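Local coordinates for protein NRPS (Penicillium fellutanum, PDB 6NKI) that binds NADPH through a Rossmann-type domain of the Male sterility protein family, within a nonribosomal peptide synthetase, at residues L42-N45 / D46-I49; L96-A99 / D100-E104; S146-D149 / I150-L154; D321-K324 / A325-L328. One frame throughout, in Å; residues are numbered along the deposited sequence.

How the contacts relate
Following the chain from its N terminus, contact 1 (42-45 with 46-49) closes the tight turn that leads from helix 32-43 into strand 47-54. Contact 2 (96-99 with 100-104) folds the loop after strand 84-88 onto the short helix 100-103. Contacts 3 and 4 each lie within a single helix, 136-156 and 319-330. All four are local, and they follow one another in series without nesting or crossing. Contacts 2 and 3 touch: Leu96 and Trp103 pack on Ser146, Asp149 and Cys153, which ties the loop and its helix to helix 136-156. Contact 4 lies across the chain's centre from contacts 2 and 3, with centres about 47 Å and 43 Å away.

Contact 1 (L42-N45 / D46-I49); sequences LVDN and DVSI
Leu42, in the last turn of helix 32-43, reaches the start of strand 47-54 through its backbone, its N lying 4.4 Å from CG1 of Val47. Leu42 leaves the backbone away from residues 46-49, and its side chain packs against Tyr80. Asp44, the first residue to leave helical geometry, carries most of the contact. Its CG is anti to the backbone N (chi1 -176°), which brings the carboxylate to the N-H of Asp46, and OD2 accepts a hydrogen bond from the backbone N of Asp46 at 2.8 Å. The bond is bent, with an angle of 137° at the hydrogen, and the donor comes from above the carboxylate plane, 49° out of it. An aspartate side chain bound to the backbone N-H two residues later forms an Asx turn. OD2 also lies 3.3 Å from CB of Asp46. The two carboxylates are steeply inclined to each other, and their OD2 atoms are 4.3 Å apart, so a modest mutual repulsion is likely; Asp46 OD2 has a weak hydrogen bond to His289 NE2. On the main-chain side, Asp44 O rests 3.3 Å from CG1 of Val47. Asn45 stands at the outer bend, where it packs on Glu404 of the second subunit. This turn is the helix-to-strand return of the beta-alpha-beta unit formed by strand 22-27, helix 32-43 and strand 47-54, characteristic of the Rossmann fold.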
ATOM      1  N   LEU A  42     -16.482  11.289  -0.704  1.00101.86           N
ATOM      2  CA  LEU A  42     -16.761  12.339  -1.675  1.00107.50           C
ATOM      3  C   LEU A  42     -16.184  12.040  -3.066  1.00112.01           C
ATOM      4  O   LEU A  42     -16.705  12.553  -4.063  1.00117.05           O
ATOM      5  CB  LEU A  42     -16.222  13.670  -1.138  1.00109.13           C
ATOM      6  CG  LEU A  42     -17.087  14.471  -0.150  1.00109.16           C
ATOM      7  CD1 LEU A  42     -17.319  13.743   1.139  1.00112.13           C
ATOM      8  CD2 LEU A  42     -16.434  15.786   0.177  1.00102.79           C
ATOM      9  N   VAL A  43     -15.131  11.224  -3.180  1.00107.10           N
ATOM     10  CA  VAL A  43     -14.644  10.977  -4.538  1.00105.21           C
ATOM     11  C   VAL A  43     -15.362   9.792  -5.186  1.00109.53           C
ATOM     12  O   VAL A  43     -15.512   9.760  -6.413  1.00112.77           O
ATOM     13  CB  VAL A  43     -13.105  10.810  -4.592  1.00 97.58           C
ATOM     14  CG1 VAL A  43     -12.409  12.058  -4.031  1.00 97.58           C
ATOM     15  CG2 VAL A  43     -12.611   9.508  -3.909  1.00 88.20           C
ATOM     16  N   ASP A  44     -15.824   8.816  -4.403  1.00111.36           N
ATOM     17  CA  ASP A  44     -16.610   7.730  -4.975  1.00119.09           C
ATOM     18  C   ASP A  44     -17.844   8.288  -5.677  1.00128.75           C
ATOM     19  O   ASP A  44     -18.432   9.284  -5.248  1.00125.30           O
ATOM     20  CB  ASP A  44     -17.039   6.727  -3.899  1.00119.65           C
ATOM     21  CG  ASP A  44     -17.794   5.522  -4.485  1.00126.10           C
ATOM     22  OD1 ASP A  44     -17.133   4.582  -4.977  1.00126.32           O
ATOM     23  OD2 ASP A  44     -19.046   5.526  -4.498  1.00128.63           O
ATOM     24  N   ASN A  45     -18.244   7.627  -6.767  1.00139.86           N
ATOM     25  CA  ASN A  45     -19.351   8.133  -7.574  1.00153.25           C
ATOM     26  C   ASN A  45     -20.719   7.753  -7.021  1.00157.84           C
ATOM     27  O   ASN A  45     -21.689   8.484  -7.253  1.00163.21           O
ATOM     28  CB  ASN A  45     -19.226   7.644  -9.020  1.00164.61           C
ATOM     29  CG  ASN A  45     -18.240   8.461  -9.838  1.00162.18           C
ATOM     30  OD1 ASN A  45     -18.253   9.692  -9.793  1.00160.80           O
ATOM     31  ND2 ASN A  45     -17.382   7.778 -10.595  1.00161.95           N
ATOM     32  N   ASP A  46     -20.836   6.625  -6.310  1.00159.22           N
ATOM     33  CA  ASP A  46     -22.159   6.211  -5.844  1.00153.59           C
ATOM     34  C   ASP A  46     -22.706   7.132  -4.762  1.00147.54           C
ATOM     35  O   ASP A  46     -23.920   7.357  -4.702  1.00154.18           O
ATOM     36  CB  ASP A  46     -22.144   4.769  -5.327  1.00152.95           C
ATOM     37  CG  ASP A  46     -22.163   3.747  -6.441  1.00157.54           C
ATOM     38  OD1 ASP A  46     -22.661   4.073  -7.544  1.00160.89           O
ATOM     39  OD2 ASP A  46     -21.711   2.608  -6.206  1.00157.72           O
ATOM     40  N   VAL A  47     -21.838   7.675  -3.906  1.00134.96           N
ATOM     41  CA  VAL A  47     -22.306   8.455  -2.771  1.00122.32           C
ATOM     42  C   VAL A  47     -22.876   9.787  -3.254  1.00122.99           C
ATOM     43  O   VAL A  47     -22.238  10.522  -4.020  1.00120.55           O
ATOM     44  CB  VAL A  47     -21.177   8.629  -1.743  1.00108.47           C
ATOM     45  CG1 VAL A  47     -20.021   9.303  -2.364  1.00104.46           C
ATOM     46  CG2 VAL A  47     -21.664   9.442  -0.563  1.00101.94           C
ATOM     47  N   SER A  48     -24.103  10.089  -2.818  1.00125.22           N
ATOM     48  CA  SER A  48     -24.858  11.241  -3.295  1.00129.71           C
ATOM     49  C   SER A  48     -24.851  12.412  -2.325  1.00120.29           C
ATOM     50  O   SER A  48     -25.090  13.546  -2.756  1.00121.98           O
ATOM     51  CB  SER A  48     -26.306  10.824  -3.583  1.00141.10           C
ATOM     52  OG  SER A  48     -27.111  11.927  -3.968  1.00152.77           O
ATOM     53  N   ILE A  49     -24.582  12.172  -1.042  1.00113.20           N
ATOM     54  CA  ILE A  49     -24.519  13.232  -0.038  1.00109.64           C
ATOM     55  C   ILE A  49     -23.819  12.594   1.159  1.00105.08           C
ATOM     56  O   ILE A  49     -23.899  11.374   1.346  1.00 87.74           O
ATOM     57  CB  ILE A  49     -25.931  13.776   0.323  1.00110.83           C
ATOM     58  CG1 ILE A  49     -25.916  15.264   0.711  1.00109.28           C
ATOM     59  CG2 ILE A  49     -26.513  13.049   1.518  1.00109.64           C
ATOM     60  CD1 ILE A  49     -25.815  16.243  -0.457  1.00114.26           C
TER

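Contact 2 (L96-A99 / D100-E104); sequences LGLA and DEHWE
Leu98 and Ala99 fold back on His102 and Trp103 where the loop after strand 84-88 enters the short, weakly bonded helix 100-103, a surface element of the Rossmann-type domain. The leucine has CG beside its backbone N (chi1 -77°) and sends CD2 to CB of His102, 3.8 Å away. The two side chains run at about a right angle, and this methyl also comes within 4.0 Å of the imidazole CD2, approaching the ring obliquely. His102 likewise has its CG anti to the carbonyl carbon (chi1 -74°), and its ring stacks on Trp87. Leu98 CB meets the indole from another quarter, 4.1 Å from NE1 of Trp103. Ala99 adds its carbonyl, whose oxygen accepts a weak hydrogen bond from the N of His102 at 3.2 Å, with an N-H...O angle of 123°. The following bond, from Trp103 N to Asp100 O, continues the turn. The indole extends from this turn to meet the His95 ring, the backbone O of Asp149 and CB of Cys153 on helix 136-156. On the pyrrole part of the indole, CD1 of Trp103 lies 3.5 Å from Ala99 O, with the oxygen in the ring plane.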
ATOM      1  N   LEU A  96     -27.225  11.325  20.028  1.00132.59           N
ATOM      2  CA  LEU A  96     -25.902  11.869  19.592  1.00128.39           C
ATOM      3  C   LEU A  96     -25.883  13.401  19.641  1.00125.83           C
ATOM      4  O   LEU A  96     -24.926  13.984  19.107  1.00126.51           O
ATOM      5  CB  LEU A  96     -25.514  11.352  18.201  1.00123.41           C
ATOM      6  CG  LEU A  96     -25.633   9.845  17.992  1.00120.99           C
ATOM      7  CD1 LEU A  96     -25.698   9.515  16.515  1.00119.80           C
ATOM      8  CD2 LEU A  96     -24.476   9.110  18.641  1.00119.93           C
ATOM      9  N   GLY A  97     -26.840  14.020  20.338  1.00126.66           N
ATOM     10  CA  GLY A  97     -26.959  15.485  20.389  1.00116.42           C
ATOM     11  C   GLY A  97     -27.734  16.006  19.195  1.00117.03           C
ATOM     12  O   GLY A  97     -27.765  17.223  19.005  1.00117.77           O
ATOM     13  N   LEU A  98     -28.339  15.107  18.418  1.00117.17           N
ATOM     14  CA  LEU A  98     -29.080  15.504  17.195  1.00131.19           C
ATOM     15  C   LEU A  98     -30.512  15.946  17.491  1.00140.56           C
ATOM     16  O   LEU A  98     -31.048  15.608  18.553  1.00143.17           O
ATOM     17  CB  LEU A  98     -29.080  14.351  16.189  1.00128.18           C
ATOM     18  CG  LEU A  98     -27.775  14.147  15.427  1.00118.29           C
ATOM     19  CD1 LEU A  98     -27.789  12.819  14.695  1.00113.47           C
ATOM     20  CD2 LEU A  98     -27.542  15.288  14.456  1.00109.07           C
ATOM     21  N   ALA A  99     -31.076  16.700  16.550  1.00144.52           N
ATOM     22  CA  ALA A  99     -32.478  17.157  16.595  1.00156.91           C
ATOM     23  C   ALA A  99     -33.375  16.003  16.136  1.00161.74           C
ATOM     24  O   ALA A  99     -32.863  15.072  15.489  1.00166.09           O
ATOM     25  CB  ALA A  99     -32.646  18.363  15.710  1.00160.69           C
ATOM     26  N   ASP A 100     -34.676  16.070  16.424  1.00160.27           N
ATOM     27  CA  ASP A 100     -35.608  14.985  16.017  1.00155.52           C
ATOM     28  C   ASP A 100     -35.628  14.881  14.491  1.00147.01           C
ATOM     29  O   ASP A 100     -35.578  13.757  13.975  1.00143.86           O
ATOM     30  CB  ASP A 100     -37.031  15.237  16.518  1.00159.07           C
ATOM     31  CG  ASP A 100     -38.032  14.285  15.886  1.00158.15           C
ATOM     32  OD1 ASP A 100     -38.047  13.109  16.285  1.00146.38           O
ATOM     33  OD2 ASP A 100     -38.766  14.721  14.980  1.00148.29           O
ATOM     34  N   GLU A 101     -35.611  16.025  13.809  1.00145.10           N
ATOM     35  CA  GLU A 101     -35.643  16.110  12.329  1.00147.89           C
ATOM     36  C   GLU A 101     -34.430  15.374  11.744  1.00136.12           C
ATOM     37  O   GLU A 101     -34.601  14.651  10.753  1.00126.34           O
ATOM     38  CB  GLU A 101     -35.603  17.596  11.982  1.00160.11           C
ATOM     39  CG  GLU A 101     -35.559  17.902  10.504  1.00168.49           C
ATOM     40  CD  GLU A 101     -35.284  19.370  10.235  1.00177.24           C
ATOM     41  OE1 GLU A 101     -34.687  20.024  11.113  1.00179.56           O
ATOM     42  OE2 GLU A 101     -35.667  19.857   9.155  1.00179.13           O
ATOM     43  N   HIS A 102     -33.263  15.506  12.374  1.00136.54           N
ATOM     44  CA  HIS A 102     -32.012  14.862  11.895  1.00136.23           C
ATOM     45  C   HIS A 102     -32.067  13.331  11.949  1.00143.43           C
ATOM     46  O   HIS A 102     -31.322  12.729  11.173  1.00130.68           O
ATOM     47  CB  HIS A 102     -30.773  15.482  12.549  1.00127.62           C
ATOM     48  CG  HIS A 102     -30.465  16.832  12.004  1.00127.86           C
ATOM     49  ND1 HIS A 102     -30.825  17.201  10.729  1.00128.34           N
ATOM     50  CD2 HIS A 102     -29.835  17.896  12.543  1.00130.14           C
ATOM     51  CE1 HIS A 102     -30.442  18.438  10.506  1.00128.77           C
ATOM     52  NE2 HIS A 102     -29.834  18.885  11.602  1.00130.40           N
ATOM     53  N   TRP A 103     -32.896  12.719  12.800  1.00159.67           N
ATOM     54  CA  TRP A 103     -32.892  11.231  12.850  1.00167.50           C
ATOM     55  C   TRP A 103     -33.228  10.666  11.471  1.00175.07           C
ATOM     56  O   TRP A 103     -32.602   9.677  11.056  1.00172.49           O
ATOM     57  CB  TRP A 103     -33.764  10.701  13.984  1.00170.59           C
ATOM     58  CG  TRP A 103     -32.888  10.568  15.182  1.00167.33           C
ATOM     59  CD1 TRP A 103     -32.334  11.590  15.887  1.00167.48           C
ATOM     60  CD2 TRP A 103     -32.360   9.355  15.741  1.00168.45           C
ATOM     61  NE1 TRP A 103     -31.532  11.093  16.873  1.00166.65           N
ATOM     62  CE2 TRP A 103     -31.531   9.726  16.813  1.00168.25           C
ATOM     63  CE3 TRP A 103     -32.519   7.998  15.457  1.00172.52           C
ATOM     64  CZ2 TRP A 103     -30.857   8.788  17.591  1.00170.99           C
ATOM     65  CZ3 TRP A 103     -31.860   7.073  16.234  1.00173.40           C
ATOM     66  CH2 TRP A 103     -31.043   7.462  17.290  1.00172.38           C
ATOM     67  N   GLU A 104     -34.149  11.317  10.777  1.00184.22           N
ATOM     68  CA  GLU A 104     -34.404  10.992   9.353  1.00192.40           C
ATOM     69  C   GLU A 104     -34.432   9.483   9.094  1.00189.64           C
ATOM     70  O   GLU A 104     -33.826   9.062   8.098  1.00187.48           O
ATOM     71  CB  GLU A 104     -33.348  11.644   8.463  1.00189.33           C
ATOM     72  CG  GLU A 104     -33.846  11.917   7.061  1.00189.36           C
ATOM     73  CD  GLU A 104     -34.342  13.334   6.859  1.00194.89           C
ATOM     74  OE1 GLU A 104     -33.809  14.232   7.526  1.00196.89           O
ATOM     75  OE2 GLU A 104     -35.253  13.533   6.036  1.00197.99           O
TER

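Contact 3 (S146-D149 / I150-L154); sequences STFD and ILQCL
Ser146 to Leu154 form one uninterrupted part of helix 136-156, and successive i-to-i+4 bonds join the two segments. Gln152 N donates to Phe148 O at 3.3 Å in an almost straight bond (176°), and Leu151 N reaches Thr147 O at 3.1 Å. Ile150 N is gripped twice, by Ser146 O and, weakly, by Thr147 O, while the bond from Cys153 N to Asp149 O is also weak.

Among the side chains, Phe148 meets Gln152. With its CG anti to the backbone N (chi1 -178°), Phe148 carries its ring outward from the helix, where CE2 lies near NE2 of Gln152. The extended glutamine chain brings its amide obliquely to this part of the ring, the two planes being 60° apart. The other branch of the amide, OE1, is 3.8 Å from OD1 of Asp149, whose side chain runs alongside and points the same way. On the side facing the sheet, CG1 of Ile150 lies 3.2 Å from Ser146 O, and the isoleucine packs against Ile123, His125 and Leu163.

Ile150 and Leu154 thus press on the parallel sheet, where the Ser146 and Thr147 hydroxyls are satisfied by Ala142 O and Asn143 O, and Thr147 OG1 also bonds Ser210 OG. Phe148, Asp149 and Gln152 form a different side. There Asp149 OD2 makes a weak bond to His95 N, so its carboxylate probably owes part of its orientation to that loop.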
ATOM      1  N   SER A 146     -23.917   6.349  21.971  1.00122.08           N
ATOM      2  CA  SER A 146     -23.905   6.649  20.550  1.00116.92           C
ATOM      3  C   SER A 146     -24.071   5.364  19.742  1.00117.68           C
ATOM      4  O   SER A 146     -24.884   5.314  18.810  1.00113.40           O
ATOM      5  CB  SER A 146     -22.608   7.402  20.217  1.00107.62           C
ATOM      6  OG  SER A 146     -21.450   6.662  20.567  1.00100.13           O
ATOM      7  N   THR A 147     -23.343   4.305  20.121  1.00118.79           N
ATOM      8  CA  THR A 147     -23.463   3.034  19.412  1.00119.35           C
ATOM      9  C   THR A 147     -24.843   2.428  19.636  1.00125.67           C
ATOM     10  O   THR A 147     -25.481   1.934  18.698  1.00124.47           O
ATOM     11  CB  THR A 147     -22.347   2.068  19.856  1.00119.49           C
ATOM     12  OG1 THR A 147     -21.050   2.668  19.662  1.00118.30           O
ATOM     13  CG2 THR A 147     -22.398   0.753  19.063  1.00114.70           C
ATOM     14  N   PHE A 148     -25.324   2.477  20.883  1.00135.08           N
ATOM     15  CA  PHE A 148     -26.665   2.005  21.210  1.00143.83           C
ATOM     16  C   PHE A 148     -27.719   2.785  20.439  1.00136.60           C
ATOM     17  O   PHE A 148     -28.639   2.203  19.851  1.00134.78           O
ATOM     18  CB  PHE A 148     -26.890   2.131  22.717  1.00162.07           C
ATOM     19  CG  PHE A 148     -28.234   1.625  23.189  1.00182.05           C
ATOM     20  CD1 PHE A 148     -28.467   0.264  23.349  1.00186.22           C
ATOM     21  CD2 PHE A 148     -29.261   2.516  23.478  1.00191.87           C
ATOM     22  CE1 PHE A 148     -29.689  -0.194  23.778  1.00193.54           C
ATOM     23  CE2 PHE A 148     -30.485   2.061  23.910  1.00198.30           C
ATOM     24  CZ  PHE A 148     -30.701   0.706  24.058  1.00199.69           C
ATOM     25  N   ASP A 149     -27.604   4.114  20.439  1.00133.69           N
ATOM     26  CA  ASP A 149     -28.522   4.933  19.656  1.00135.58           C
ATOM     27  C   ASP A 149     -28.526   4.502  18.190  1.00130.52           C
ATOM     28  O   ASP A 149     -29.580   4.497  17.542  1.00138.52           O
ATOM     29  CB  ASP A 149     -28.135   6.411  19.788  1.00138.57           C
ATOM     30  CG  ASP A 149     -28.353   6.962  21.196  1.00147.84           C
ATOM     31  OD1 ASP A 149     -29.300   6.513  21.880  1.00149.08           O
ATOM     32  OD2 ASP A 149     -27.560   7.839  21.618  1.00151.96           O
ATOM     33  N   ILE A 150     -27.347   4.098  17.671  1.00126.65           N
ATOM     34  CA  ILE A 150     -27.154   3.804  16.245  1.00119.19           C
ATOM     35  C   ILE A 150     -27.872   2.519  15.825  1.00120.46           C
ATOM     36  O   ILE A 150     -28.478   2.467  14.745  1.00109.83           O
ATOM     37  CB  ILE A 150     -25.640   3.770  15.900  1.00114.25           C
ATOM     38  CG1 ILE A 150     -25.101   5.161  15.572  1.00108.55           C
ATOM     39  CG2 ILE A 150     -25.303   2.816  14.755  1.00100.16           C
ATOM     40  CD1 ILE A 150     -23.643   5.203  15.560  1.00 95.91           C
ATOM     41  N   LEU A 151     -27.801   1.461  16.637  1.00126.54           N
ATOM     42  CA  LEU A 151     -28.566   0.262  16.296  1.00136.22           C
ATOM     43  C   LEU A 151     -30.069   0.517  16.369  1.00146.20           C
ATOM     44  O   LEU A 151     -30.834  -0.025  15.563  1.00120.90           O
ATOM     45  CB  LEU A 151     -28.193  -0.907  17.203  1.00136.21           C
ATOM     46  CG  LEU A 151     -26.757  -1.396  17.108  1.00130.75           C
ATOM     47  CD1 LEU A 151     -26.678  -2.646  17.961  1.00114.14           C
ATOM     48  CD2 LEU A 151     -26.340  -1.638  15.647  1.00108.07           C
ATOM     49  N   GLN A 152     -30.515   1.321  17.337  1.00153.02           N
ATOM     50  CA  GLN A 152     -31.894   1.791  17.310  1.00165.25           C
ATOM     51  C   GLN A 152     -32.231   2.380  15.957  1.00157.53           C
ATOM     52  O   GLN A 152     -33.331   2.180  15.431  1.00166.28           O
ATOM     53  CB  GLN A 152     -32.132   2.856  18.378  1.00183.17           C
ATOM     54  CG  GLN A 152     -32.209   2.385  19.814  1.00190.69           C
ATOM     55  CD  GLN A 152     -32.372   3.554  20.759  1.00197.44           C
ATOM     56  OE1 GLN A 152     -32.275   4.716  20.355  1.00195.82           O
ATOM     57  NE2 GLN A 152     -32.646   3.256  22.020  1.00204.86           N
ATOM     58  N   CYS A 153     -31.283   3.095  15.374  1.00147.97           N
ATOM     59  CA  CYS A 153     -31.575   3.871  14.183  1.00140.14           C
ATOM     60  C   CYS A 153     -31.707   2.964  12.960  1.00136.73           C
ATOM     61  O   CYS A 153     -32.627   3.134  12.148  1.00138.81           O
ATOM     62  CB  CYS A 153     -30.473   4.918  14.002  1.00129.29           C
ATOM     63  SG  CYS A 153     -30.875   6.337  12.973  1.00120.51           S
ATOM     64  N   LEU A 154     -30.801   1.986  12.814  1.00133.86           N
ATOM     65  CA  LEU A 154     -30.958   0.977  11.764  1.00129.77           C
ATOM     66  C   LEU A 154     -32.308   0.271  11.878  1.00136.91           C
ATOM     67  O   LEU A 154     -33.027   0.116  10.884  1.00123.02           O
ATOM     68  CB  LEU A 154     -29.808  -0.045  11.818  1.00128.97           C
ATOM     69  CG  LEU A 154     -28.483   0.117  11.046  1.00121.88           C
ATOM     70  CD1 LEU A 154     -27.645   1.298  11.526  1.00117.50           C
ATOM     71  CD2 LEU A 154     -27.642  -1.169  11.120  1.00105.97           C
TER

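Contact 4 (D321-K324 / A325-L328)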
ATOM      1  N   ASP A 321      13.270  -1.362  13.056  1.00 93.87           N
ATOM      2  CA  ASP A 321      13.029  -0.869  11.708  1.00 98.09           C
ATOM      3  C   ASP A 321      12.385   0.513  11.747  1.00 92.17           C
ATOM      4  O   ASP A 321      12.709   1.391  10.935  1.00 79.50           O
ATOM      5  CB  ASP A 321      12.149  -1.880  10.967  1.00108.00           C
ATOM      6  CG  ASP A 321      12.178  -1.709   9.455  1.00117.56           C
ATOM      7  OD1 ASP A 321      12.870  -0.799   8.936  1.00123.66           O
ATOM      8  OD2 ASP A 321      11.504  -2.513   8.781  1.00119.28           O
ATOM      9  N   PHE A 322      11.466   0.722  12.697  1.00 91.46           N
ATOM     10  CA  PHE A 322      10.815   2.021  12.854  1.00 91.02           C
ATOM     11  C   PHE A 322      11.838   3.127  13.141  1.00 88.53           C
ATOM     12  O   PHE A 322      11.915   4.126  12.411  1.00 88.69           O
ATOM     13  CB  PHE A 322       9.733   1.922  13.954  1.00 83.67           C
ATOM     14  CG  PHE A 322       9.239   3.266  14.458  1.00 78.09           C
ATOM     15  CD1 PHE A 322       8.407   4.056  13.682  1.00 74.81           C
ATOM     16  CD2 PHE A 322       9.656   3.751  15.707  1.00 79.84           C
ATOM     17  CE1 PHE A 322       7.978   5.299  14.131  1.00 79.93           C
ATOM     18  CE2 PHE A 322       9.250   4.989  16.154  1.00 83.62           C
ATOM     19  CZ  PHE A 322       8.388   5.764  15.354  1.00 83.23           C
ATOM     20  N   TRP A 323      12.665   2.951  14.174  1.00 90.53           N
ATOM     21  CA  TRP A 323      13.585   4.026  14.537  1.00 98.67           C
ATOM     22  C   TRP A 323      14.657   4.284  13.480  1.00100.19           C
ATOM     23  O   TRP A 323      15.050   5.442  13.288  1.00 96.85           O
ATOM     24  CB  TRP A 323      14.261   3.751  15.869  1.00 97.93           C
ATOM     25  CG  TRP A 323      13.388   3.903  17.054  1.00 96.05           C
ATOM     26  CD1 TRP A 323      12.923   2.913  17.865  1.00 96.86           C
ATOM     27  CD2 TRP A 323      12.839   5.119  17.547  1.00 88.33           C
ATOM     28  NE1 TRP A 323      12.149   3.446  18.867  1.00 98.43           N
ATOM     29  CE2 TRP A 323      12.079   4.803  18.688  1.00 98.11           C
ATOM     30  CE3 TRP A 323      12.927   6.452  17.146  1.00 88.01           C
ATOM     31  CZ2 TRP A 323      11.431   5.769  19.436  1.00 89.54           C
ATOM     32  CZ3 TRP A 323      12.270   7.410  17.886  1.00 88.39           C
ATOM     33  CH2 TRP A 323      11.533   7.063  19.011  1.00 89.15           C
ATOM     34  N   LYS A 324      15.151   3.249  12.784  1.00 91.76           N
ATOM     35  CA  LYS A 324      16.146   3.574  11.773  1.00 93.97           C
ATOM     36  C   LYS A 324      15.533   4.379  10.651  1.00 92.06           C
ATOM     37  O   LYS A 324      16.262   5.075   9.938  1.00 85.81           O
ATOM     38  CB  LYS A 324      16.877   2.333  11.239  1.00102.38           C
ATOM     39  CG  LYS A 324      16.074   1.234  10.603  1.00111.47           C
ATOM     40  CD  LYS A 324      17.016   0.198   9.936  1.00121.59           C
ATOM     41  CE  LYS A 324      17.806  -0.705  10.909  1.00120.98           C
ATOM     42  NZ  LYS A 324      16.997  -1.744  11.619  1.00117.44           N
ATOM     43  N   ALA A 325      14.200   4.341  10.523  1.00 87.73           N
ATOM     44  CA  ALA A 325      13.499   5.146   9.536  1.00 81.20           C
ATOM     45  C   ALA A 325      13.318   6.576  10.022  1.00 84.40           C
ATOM     46  O   ALA A 325      13.492   7.522   9.247  1.00 79.61           O
ATOM     47  CB  ALA A 325      12.157   4.497   9.209  1.00 80.22           C
ATOM     48  N   ILE A 326      12.945   6.740  11.299  1.00 92.26           N
ATOM     49  CA  ILE A 326      12.988   8.052  11.951  1.00101.69           C
ATOM     50  C   ILE A 326      14.339   8.727  11.693  1.00 98.75           C
ATOM     51  O   ILE A 326      14.419   9.832  11.138  1.00 98.60           O
ATOM     52  CB  ILE A 326      12.712   7.905  13.465  1.00105.60           C
ATOM     53  CG1 ILE A 326      11.263   7.426  13.781  1.00112.56           C
ATOM     54  CG2 ILE A 326      13.136   9.170  14.226  1.00113.28           C
ATOM     55  CD1 ILE A 326      10.114   8.423  13.412  1.00 77.76           C
ATOM     56  N   MET A 327      15.427   8.054  12.070  1.00 97.59           N
ATOM     57  CA  MET A 327      16.736   8.691  11.943  1.00 99.65           C
ATOM     58  C   MET A 327      17.092   8.961  10.487  1.00 99.17           C
ATOM     59  O   MET A 327      17.730   9.978  10.187  1.00 98.87           O
ATOM     60  CB  MET A 327      17.821   7.831  12.595  1.00110.85           C
ATOM     61  CG  MET A 327      17.733   7.667  14.121  1.00 94.57           C
ATOM     62  SD  MET A 327      19.066   6.623  14.711  1.00111.59           S
ATOM     63  CE  MET A 327      18.553   5.013  14.156  1.00117.93           C
ATOM     64  N   LEU A 328      16.678   8.077   9.576  1.00 94.75           N
ATOM     65  CA  LEU A 328      16.902   8.313   8.155  1.00 94.07           C
ATOM     66  C   LEU A 328      16.203   9.581   7.678  1.00 94.54           C
ATOM     67  O   LEU A 328      16.752  10.332   6.863  1.00 97.59           O
ATOM     68  CB  LEU A 328      16.424   7.106   7.353  1.00 98.68           C
ATOM     69  CG  LEU A 328      16.854   6.976   5.884  1.00107.12           C
ATOM     70  CD1 LEU A 328      16.941   5.502   5.537  1.00110.55           C
ATOM     71  CD2 LEU A 328      15.927   7.707   4.901  1.00105.65           C
TER
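Ile326 packs against two aromatic rings one turn earlier in helix 319-330. Its CG1 sits over one face of Phe322, offset toward the rim, in a CH-pi contact 4.0 Å from the ring centroid and 22° off the normal. The terminal CD1 lies beyond the rim, 3.7 Å from CZ of Phe322. Trp323 lies alongside Ile326, and the same CG1, set obliquely to the indole, is 3.9 Å from CE3 of Trp323. The rings also meet each other: CE2 of Phe322 is over the centre of one indole face, 3.7 Å above its plane. With its CG anti to the backbone N (chi1 165°), Phe322 sends its ring outward, leaning slightly toward the next turn.

Backbone bonds set the spacing: Ile326 N donates to Phe322 O, which also accepts from Ala325 N. The helix follows strand 316-318 of the small mixed sheet and packs against helices 389-410 and 248-259, whose Val399 and Val253 enclose Phe322 and Ile326. Tyr262 stacks on Trp323, and Arg396 forms a salt bridge with Asp321. The core of the contact is thus apolar and aromatic, held by dispersion and CH-pi interactions, with the charged pairing to helix 389-410 at its margin.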